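Local coordinates for protein PrgZ (Enterococcus faecalis, PDB 4FAJ) that binds a peptide pheromone outside the cell as a membrane-anchored receptor, and is probably linked to peptide uptake, at residues T411-K424 with G440-F453. Sequence-based numbering, arbitrary orientation.
Sequences TSLDLLVSDGEFEK and GLKVTVTPIPANVF. With ZN (zinc ion), chain F.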
ATOM      1  N   THR A 411      18.169  -0.863 -27.791  1.00 47.57           N
ATOM      2  CA  THR A 411      17.393   0.370 -27.690  1.00 45.81           C
ATOM      3  C   THR A 411      15.946  -0.016 -27.437  1.00 43.82           C
ATOM      4  O   THR A 411      15.050   0.300 -28.230  1.00 43.72           O
ATOM      5  CB  THR A 411      17.511   1.209 -28.965  1.00 46.13           C
ATOM      6  OG1 THR A 411      17.204   0.395 -30.105  1.00 47.57           O
ATOM      7  CG2 THR A 411      18.913   1.734 -29.100  1.00 46.92           C
ATOM      8  N   SER A 412      15.745  -0.714 -26.322  1.00 41.35           N
ATOM      9  CA  SER A 412      14.464  -1.309 -25.984  1.00 39.54           C
ATOM     10  C   SER A 412      14.260  -1.381 -24.468  1.00 37.42           C
ATOM     11  O   SER A 412      15.192  -1.690 -23.719  1.00 36.93           O
ATOM     12  CB  SER A 412      14.376  -2.714 -26.586  1.00 39.95           C
ATOM     13  OG  SER A 412      13.366  -3.479 -25.961  1.00 40.49           O
ATOM     14  N   LEU A 413      13.031  -1.101 -24.035  1.00 35.02           N
ATOM     15  CA  LEU A 413      12.664  -1.177 -22.628  1.00 33.43           C
ATOM     16  C   LEU A 413      11.344  -1.914 -22.474  1.00 32.09           C
ATOM     17  O   LEU A 413      10.376  -1.610 -23.166  1.00 32.12           O
ATOM     18  CB  LEU A 413      12.536   0.220 -22.029  1.00 32.78           C
ATOM     19  CG  LEU A 413      13.823   1.025 -21.897  1.00 32.81           C
ATOM     20  CD1 LEU A 413      13.510   2.411 -21.373  1.00 32.20           C
ATOM     21  CD2 LEU A 413      14.829   0.317 -20.994  1.00 32.64           C
ATOM     22  N   ASP A 414      11.311  -2.878 -21.565  1.00 30.34           N
ATOM     23  CA  ASP A 414      10.080  -3.574 -21.241  1.00 29.02           C
ATOM     24  C   ASP A 414       9.354  -2.898 -20.076  1.00 27.20           C
ATOM     25  O   ASP A 414       9.991  -2.424 -19.134  1.00 26.53           O
ATOM     26  CB  ASP A 414      10.352  -5.026 -20.875  1.00 29.39           C
ATOM     27  CG  ASP A 414       9.074  -5.784 -20.623  1.00 30.11           C
ATOM     28  OD1 ASP A 414       8.287  -5.909 -21.581  1.00 31.06           O
ATOM     29  OD2 ASP A 414       8.834  -6.201 -19.465  1.00 31.44           O
ATOM     30  N   LEU A 415       8.023  -2.876 -20.155  1.00 25.39           N
ATOM     31  CA  LEU A 415       7.171  -2.268 -19.146  1.00 23.70           C
ATOM     32  C   LEU A 415       6.197  -3.308 -18.575  1.00 22.31           C
ATOM     33  O   LEU A 415       5.265  -3.745 -19.263  1.00 21.67           O
ATOM     34  CB  LEU A 415       6.394  -1.098 -19.766  1.00 23.51           C
ATOM     35  CG  LEU A 415       5.372  -0.379 -18.881  1.00 23.68           C
ATOM     36  CD1 LEU A 415       5.979   0.011 -17.531  1.00 24.38           C
ATOM     37  CD2 LEU A 415       4.825   0.847 -19.599  1.00 24.40           C
ATOM     38  N   LEU A 416       6.421  -3.700 -17.325  1.00 20.79           N
ATOM     39  CA  LEU A 416       5.537  -4.632 -16.625  1.00 20.07           C
ATOM     40  C   LEU A 416       4.294  -3.921 -16.100  1.00 19.59           C
ATOM     41  O   LEU A 416       4.385  -2.841 -15.498  1.00 19.11           O
ATOM     42  CB  LEU A 416       6.250  -5.306 -15.444  1.00 20.42           C
ATOM     43  CG  LEU A 416       7.269  -6.402 -15.731  1.00 21.02           C
ATOM     44  CD1 LEU A 416       7.726  -7.048 -14.420  1.00 20.41           C
ATOM     45  CD2 LEU A 416       6.702  -7.445 -16.704  1.00 19.80           C
ATOM     46  N   VAL A 417       3.142  -4.538 -16.321  1.00 19.08           N
ATOM     47  CA  VAL A 417       1.881  -4.032 -15.825  1.00 19.01           C
ATOM     48  C   VAL A 417       1.008  -5.197 -15.377  1.00 19.87           C
ATOM     49  O   VAL A 417       1.163  -6.327 -15.847  1.00 20.07           O
ATOM     50  CB  VAL A 417       1.125  -3.213 -16.898  1.00 19.17           C
ATOM     51  CG1 VAL A 417       1.975  -2.043 -17.394  1.00 18.83           C
ATOM     52  CG2 VAL A 417       0.690  -4.105 -18.078  1.00 18.77           C
ATOM     53  N   SER A 418       0.097  -4.908 -14.458  1.00 20.40           N
ATOM     54  CA  SER A 418      -0.931  -5.863 -14.054  1.00 21.65           C
ATOM     55  C   SER A 418      -1.833  -6.170 -15.260  1.00 21.86           C
ATOM     56  O   SER A 418      -2.016  -5.318 -16.128  1.00 21.54           O
ATOM     57  CB  SER A 418      -1.738  -5.283 -12.901  1.00 21.46           C
ATOM     58  OG  SER A 418      -2.845  -6.116 -12.577  1.00 26.47           O
ATOM     59  N   ASP A 419      -2.374  -7.385 -15.347  1.00 22.75           N
ATOM     60  CA  ASP A 419      -3.145  -7.759 -16.548  1.00 23.24           C
ATOM     61  C   ASP A 419      -4.630  -7.328 -16.540  1.00 22.57           C
ATOM     62  O   ASP A 419      -5.403  -7.765 -17.393  1.00 23.93           O
ATOM     63  CB  ASP A 419      -2.985  -9.253 -16.880  1.00 24.62           C
ATOM     64  CG  ASP A 419      -3.397 -10.165 -15.747  1.00 26.50           C
ATOM     65  OD1 ASP A 419      -3.874  -9.670 -14.707  1.00 28.55           O
ATOM     66  OD2 ASP A 419      -3.235 -11.395 -15.906  1.00 31.68           O
ATOM     67  N   GLY A 420      -5.011  -6.454 -15.613  1.00 20.26           N
ATOM     68  CA  GLY A 420      -6.352  -5.834 -15.601  1.00 19.04           C
ATOM     69  C   GLY A 420      -6.562  -4.838 -16.741  1.00 17.96           C
ATOM     70  O   GLY A 420      -5.593  -4.361 -17.365  1.00 17.30           O
ATOM     71  N   GLU A 421      -7.820  -4.511 -17.030  1.00 16.51           N
ATOM     72  CA  GLU A 421      -8.128  -3.731 -18.232  1.00 16.36           C
ATOM     73  C   GLU A 421      -7.368  -2.409 -18.272  1.00 16.04           C
ATOM     74  O   GLU A 421      -6.682  -2.102 -19.250  1.00 16.51           O
ATOM     75  CB  GLU A 421      -9.632  -3.441 -18.348  1.00 15.91           C
ATOM     76  CG  GLU A 421      -9.990  -2.642 -19.592  1.00 15.30           C
ATOM     77  CD  GLU A 421     -11.475  -2.387 -19.740  1.00 14.75           C
ATOM     78  OE1 GLU A 421     -12.234  -2.656 -18.785  1.00 13.75           O
ATOM     79  OE2 GLU A 421     -11.883  -1.934 -20.838  1.00 14.37           O
ATOM     80  N   PHE A 422      -7.513  -1.612 -17.219  1.00 15.79           N
ATOM     81  CA  PHE A 422      -6.968  -0.256 -17.237  1.00 15.88           C
ATOM     82  C   PHE A 422      -5.487  -0.170 -16.907  1.00 15.87           C
ATOM     83  O   PHE A 422      -4.844   0.794 -17.287  1.00 16.82           O
ATOM     84  CB  PHE A 422      -7.825   0.689 -16.395  1.00 15.59           C
ATOM     85  CG  PHE A 422      -9.038   1.154 -17.139  1.00 16.23           C
ATOM     86  CD1 PHE A 422      -9.002   2.322 -17.879  1.00 16.45           C
ATOM     87  CD2 PHE A 422     -10.182   0.366 -17.180  1.00 16.94           C
ATOM     88  CE1 PHE A 422     -10.111   2.733 -18.611  1.00 16.36           C
ATOM     89  CE2 PHE A 422     -11.306   0.769 -17.924  1.00 16.49           C
ATOM     90  CZ  PHE A 422     -11.258   1.947 -18.641  1.00 17.36           C
ATOM     91  N   GLU A 423      -4.933  -1.199 -16.274  1.00 16.38           N
ATOM     92  CA  GLU A 423      -3.490  -1.248 -16.076  1.00 16.53           C
ATOM     93  C   GLU A 423      -2.801  -1.487 -17.427  1.00 16.80           C
ATOM     94  O   GLU A 423      -1.836  -0.806 -17.771  1.00 16.23           O
ATOM     95  CB  GLU A 423      -3.114  -2.294 -15.022  1.00 16.65           C
ATOM     96  CG  GLU A 423      -3.553  -1.908 -13.588  1.00 17.58           C
ATOM     97  CD  GLU A 423      -5.064  -2.002 -13.344  1.00 20.21           C
ATOM     98  OE1 GLU A 423      -5.711  -2.888 -13.933  1.00 19.27           O
ATOM     99  OE2 GLU A 423      -5.609  -1.190 -12.554  1.00 20.41           O
ATOM    100  N   LYS A 424      -3.322  -2.433 -18.204  1.00 17.39           N
ATOM    101  CA  LYS A 424      -2.841  -2.652 -19.566  1.00 18.65           C
ATOM    102  C   LYS A 424      -2.993  -1.406 -20.445  1.00 18.46           C
ATOM    103  O   LYS A 424      -2.078  -1.059 -21.196  1.00 18.35           O
ATOM    104  CB  LYS A 424      -3.574  -3.848 -20.196  1.00 19.20           C
ATOM    105  CG  LYS A 424      -3.136  -4.167 -21.606  1.00 22.61           C
ATOM    106  CD  LYS A 424      -3.795  -5.442 -22.121  1.00 25.56           C
ATOM    107  CE  LYS A 424      -3.520  -5.635 -23.600  1.00 28.49           C
ATOM    108  NZ  LYS A 424      -4.520  -4.900 -24.425  1.00 29.55           N
ATOM    109  N   GLY A 440      13.268   6.221 -31.727  1.00 31.95           N
ATOM    110  CA  GLY A 440      14.056   5.011 -31.873  1.00 32.39           C
ATOM    111  C   GLY A 440      13.896   4.033 -30.729  1.00 32.08           C
ATOM    112  O   GLY A 440      14.208   2.858 -30.888  1.00 32.53           O
ATOM    113  N   LEU A 441      13.413   4.503 -29.579  1.00 31.33           N
ATOM    114  CA  LEU A 441      13.196   3.620 -28.439  1.00 30.98           C
ATOM    115  C   LEU A 441      11.964   2.756 -28.677  1.00 30.64           C
ATOM    116  O   LEU A 441      10.892   3.275 -29.000  1.00 30.61           O
ATOM    117  CB  LEU A 441      12.996   4.427 -27.158  1.00 30.83           C
ATOM    118  CG  LEU A 441      12.742   3.622 -25.875  1.00 30.95           C
ATOM    119  CD1 LEU A 441      14.021   2.937 -25.396  1.00 31.59           C
ATOM    120  CD2 LEU A 441      12.180   4.531 -24.794  1.00 30.92           C
ATOM    121  N   LYS A 442      12.115   1.445 -28.504  1.00 30.16           N
ATOM    122  CA  LYS A 442      10.971   0.543 -28.500  1.00 30.11           C
ATOM    123  C   LYS A 442      10.575   0.241 -27.064  1.00 28.73           C
ATOM    124  O   LYS A 442      11.424  -0.118 -26.253  1.00 28.17           O
ATOM    125  CB  LYS A 442      11.294  -0.768 -29.236  1.00 30.84           C
ATOM    126  CG  LYS A 442      10.072  -1.685 -29.389  1.00 32.68           C
ATOM    127  CD  LYS A 442      10.273  -2.790 -30.420  1.00 35.40           C
ATOM    128  CE  LYS A 442      11.145  -3.920 -29.888  1.00 36.57           C
ATOM    129  NZ  LYS A 442      11.401  -4.962 -30.928  1.00 38.71           N
ATOM    130  N   VAL A 443       9.287   0.380 -26.757  1.00 27.74           N
ATOM    131  CA  VAL A 443       8.751  -0.039 -25.465  1.00 27.09           C
ATOM    132  C   VAL A 443       7.781  -1.206 -25.651  1.00 26.90           C
ATOM    133  O   VAL A 443       6.819  -1.105 -26.409  1.00 27.08           O
ATOM    134  CB  VAL A 443       8.036   1.123 -24.738  1.00 26.67           C
ATOM    135  CG1 VAL A 443       7.329   0.620 -23.487  1.00 25.81           C
ATOM    136  CG2 VAL A 443       9.033   2.229 -24.396  1.00 26.37           C
ATOM    137  N   THR A 444       8.057  -2.320 -24.979  1.00 26.56           N
ATOM    138  CA  THR A 444       7.147  -3.460 -24.971  1.00 26.47           C
ATOM    139  C   THR A 444       6.326  -3.402 -23.691  1.00 25.23           C
ATOM    140  O   THR A 444       6.839  -3.018 -22.637  1.00 25.51           O
ATOM    141  CB  THR A 444       7.912  -4.795 -25.047  1.00 27.09           C
ATOM    142  OG1 THR A 444       8.864  -4.867 -23.975  1.00 28.45           O
ATOM    143  CG2 THR A 444       8.647  -4.915 -26.372  1.00 27.25           C
ATOM    144  N   VAL A 445       5.049  -3.750 -23.780  1.00 24.46           N
ATOM    145  CA  VAL A 445       4.194  -3.809 -22.602  1.00 22.90           C
ATOM    146  C   VAL A 445       3.918  -5.263 -22.283  1.00 22.94           C
ATOM    147  O   VAL A 445       3.476  -6.009 -23.160  1.00 23.12           O
ATOM    148  CB  VAL A 445       2.868  -3.081 -22.828  1.00 22.96           C
ATOM    149  CG1 VAL A 445       1.984  -3.205 -21.588  1.00 21.49           C
ATOM    150  CG2 VAL A 445       3.114  -1.599 -23.174  1.00 23.20           C
ATOM    151  N   THR A 446       4.174  -5.667 -21.038  1.00 22.03           N
ATOM    152  CA  THR A 446       4.011  -7.064 -20.626  1.00 22.63           C
ATOM    153  C   THR A 446       3.025  -7.158 -19.456  1.00 21.80           C
ATOM    154  O   THR A 446       3.405  -6.937 -18.307  1.00 21.53           O
ATOM    155  CB  THR A 446       5.359  -7.691 -20.240  1.00 22.72           C
ATOM    156  OG1 THR A 446       6.287  -7.503 -21.318  1.00 23.85           O
ATOM    157  CG2 THR A 446       5.192  -9.183 -19.936  1.00 24.12           C
ATOM    158  N   PRO A 447       1.747  -7.454 -19.753  1.00 22.00           N
ATOM    159  CA  PRO A 447       0.756  -7.655 -18.699  1.00 21.47           C
ATOM    160  C   PRO A 447       0.890  -9.017 -18.033  1.00 21.56           C
ATOM    161  O   PRO A 447       0.899 -10.052 -18.725  1.00 22.05           O
ATOM    162  CB  PRO A 447      -0.585  -7.569 -19.444  1.00 22.03           C
ATOM    163  CG  PRO A 447      -0.261  -7.107 -20.821  1.00 22.85           C
ATOM    164  CD  PRO A 447       1.127  -7.516 -21.090  1.00 22.41           C
ATOM    165  N   ILE A 448       0.970  -9.020 -16.705  1.00 20.46           N
ATOM    166  CA  ILE A 448       1.130 -10.244 -15.941  1.00 20.51           C
ATOM    167  C   ILE A 448       0.218 -10.287 -14.717  1.00 20.17           C
ATOM    168  O   ILE A 448      -0.236  -9.237 -14.224  1.00 19.50           O
ATOM    169  CB  ILE A 448       2.613 -10.462 -15.485  1.00 20.53           C
ATOM    170  CG1 ILE A 448       3.189  -9.201 -14.830  1.00 20.30           C
ATOM    171  CG2 ILE A 448       3.484 -10.870 -16.673  1.00 21.06           C
ATOM    172  CD1 ILE A 448       4.534  -9.427 -14.171  1.00 21.06           C
ATOM    173  N   PRO A 449      -0.060 -11.507 -14.220  1.00 20.37           N
ATOM    174  CA  PRO A 449      -0.823 -11.678 -12.988  1.00 20.58           C
ATOM    175  C   PRO A 449      -0.123 -11.080 -11.769  1.00 20.11           C
ATOM    176  O   PRO A 449       1.102 -10.999 -11.731  1.00 19.81           O
ATOM    177  CB  PRO A 449      -0.920 -13.199 -12.841  1.00 20.68           C
ATOM    178  CG  PRO A 449      -0.665 -13.735 -14.173  1.00 21.93           C
ATOM    179  CD  PRO A 449       0.308 -12.809 -14.805  1.00 21.33           C
ATOM    180  N   ALA A 450      -0.914 -10.718 -10.770  1.00 20.06           N
ATOM    181  CA  ALA A 450      -0.425 -10.011  -9.592  1.00 20.10           C
ATOM    182  C   ALA A 450       0.628 -10.790  -8.804  1.00 20.16           C
ATOM    183  O   ALA A 450       1.626 -10.209  -8.394  1.00 19.39           O
ATOM    184  CB  ALA A 450      -1.594  -9.630  -8.679  1.00 19.81           C
ATOM    185  N   ASN A 451       0.419 -12.089  -8.594  1.00 20.88           N
ATOM    186  CA  ASN A 451       1.406 -12.886  -7.847  1.00 21.43           C
ATOM    187  C   ASN A 451       2.759 -12.978  -8.562  1.00 21.11           C
ATOM    188  O   ASN A 451       3.799 -12.925  -7.915  1.00 21.93           O
ATOM    189  CB  ASN A 451       0.869 -14.280  -7.474  1.00 22.24           C
ATOM    190  CG  ASN A 451       0.634 -15.179  -8.667  1.00 23.45           C
ATOM    191  OD1 ASN A 451       0.289 -14.729  -9.764  1.00 25.34           O
ATOM    192  ND2 ASN A 451       0.810 -16.477  -8.452  1.00 27.43           N
ATOM    193  N   VAL A 452       2.740 -13.089  -9.890  1.00 21.10           N
ATOM    194  CA  VAL A 452       3.962 -13.082 -10.698  1.00 20.61           C
ATOM    195  C   VAL A 452       4.639 -11.695 -10.676  1.00 20.23           C
ATOM    196  O   VAL A 452       5.863 -11.593 -10.563  1.00 19.42           O
ATOM    197  CB  VAL A 452       3.687 -13.513 -12.166  1.00 21.31           C
ATOM    198  CG1 VAL A 452       4.953 -13.412 -13.009  1.00 20.32           C
ATOM    199  CG2 VAL A 452       3.126 -14.949 -12.220  1.00 21.61           C
ATOM    200  N   PHE A 453       3.830 -10.644 -10.775  1.00 19.78           N
ATOM    201  CA  PHE A 453       4.319  -9.267 -10.733  1.00 19.90           C
ATOM    202  C   PHE A 453       5.030  -8.994  -9.394  1.00 20.13           C
ATOM    203  O   PHE A 453       6.145  -8.489  -9.382  1.00 20.18           O
ATOM    204  CB  PHE A 453       3.140  -8.298 -10.945  1.00 19.31           C
ATOM    205  CG  PHE A 453       3.526  -6.902 -11.363  1.00 18.61           C
ATOM    206  CD1 PHE A 453       4.853  -6.453 -11.369  1.00 18.77           C
ATOM    207  CD2 PHE A 453       2.525  -6.001 -11.714  1.00 19.38           C
ATOM    208  CE1 PHE A 453       5.164  -5.149 -11.744  1.00 19.37           C
ATOM    209  CE2 PHE A 453       2.839  -4.696 -12.085  1.00 18.79           C
ATOM    210  CZ  PHE A 453       4.157  -4.272 -12.090  1.00 17.89           C
TER
HETATM  211 ZN    ZN F 604     -13.670  -2.769 -21.224  1.00 16.92          ZN
HETATM  212  O   HOH W   1      14.363   0.036 -31.524  1.00 46.41           O
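Leu-416 stands up from one face of this strand pair, and three side chains of 440-453 close round it. Its CD2 lies alongside Thr-446, 3.8 Å from CB, while the Ile-448 CD1 methyl comes across at 3.9 Å from the same CD2. From the far side the Phe-453 ring slides past in the opposite direction, CE1 against Leu-416 CB at 3.9 Å. The ring also lies obliquely over the backbone where the strand ends, so the first turn of helix 450-459 covers the Val-417 carbonyl carbon and the Ser-418 N.

Next along this face the packing turns polar. Asp-414 swings its CG anti to the backbone N (chi1 -176°), which carries the carboxylate across to the neighbouring strand, and OD1 takes both threonine hydroxyls: Thr-444 OG1 on its anti lone pair (2.7 Å) and Thr-446 OG1 on its syn lone pair (2.6 Å). Two bonds from different sides hold the carboxylate in place.

Strands 412-418 and 442-448 run parallel, joined by helix 421-437 as a beta-alpha-beta crossover, and strand 464-470 flanks the first on its other edge. That helix packs on the face of Val-443 and Val-445. Here Val-417 sets CG2 into the corner formed by Val-445 CG1 (3.8 Å) and the Pro-447 ring, and toward the start of the strands Leu-441 CD1 rests obliquely against Leu-413 CG at 4.0 Å.

At the strand ends, Pro-447 CB fits against Asp-419 CB, whose carboxylate is salt-bridged to Lys-278; farther on the two segments diverge, and Glu-421 OE2 binds zinc at 2.0 Å together with Glu-279 and Tyr-301. On the peptide side, Ser-418 and Phe-453 each pack on an apolar side chain of the bound peptide, and Glu-423 OE2 hydrogen-bonds its backbone.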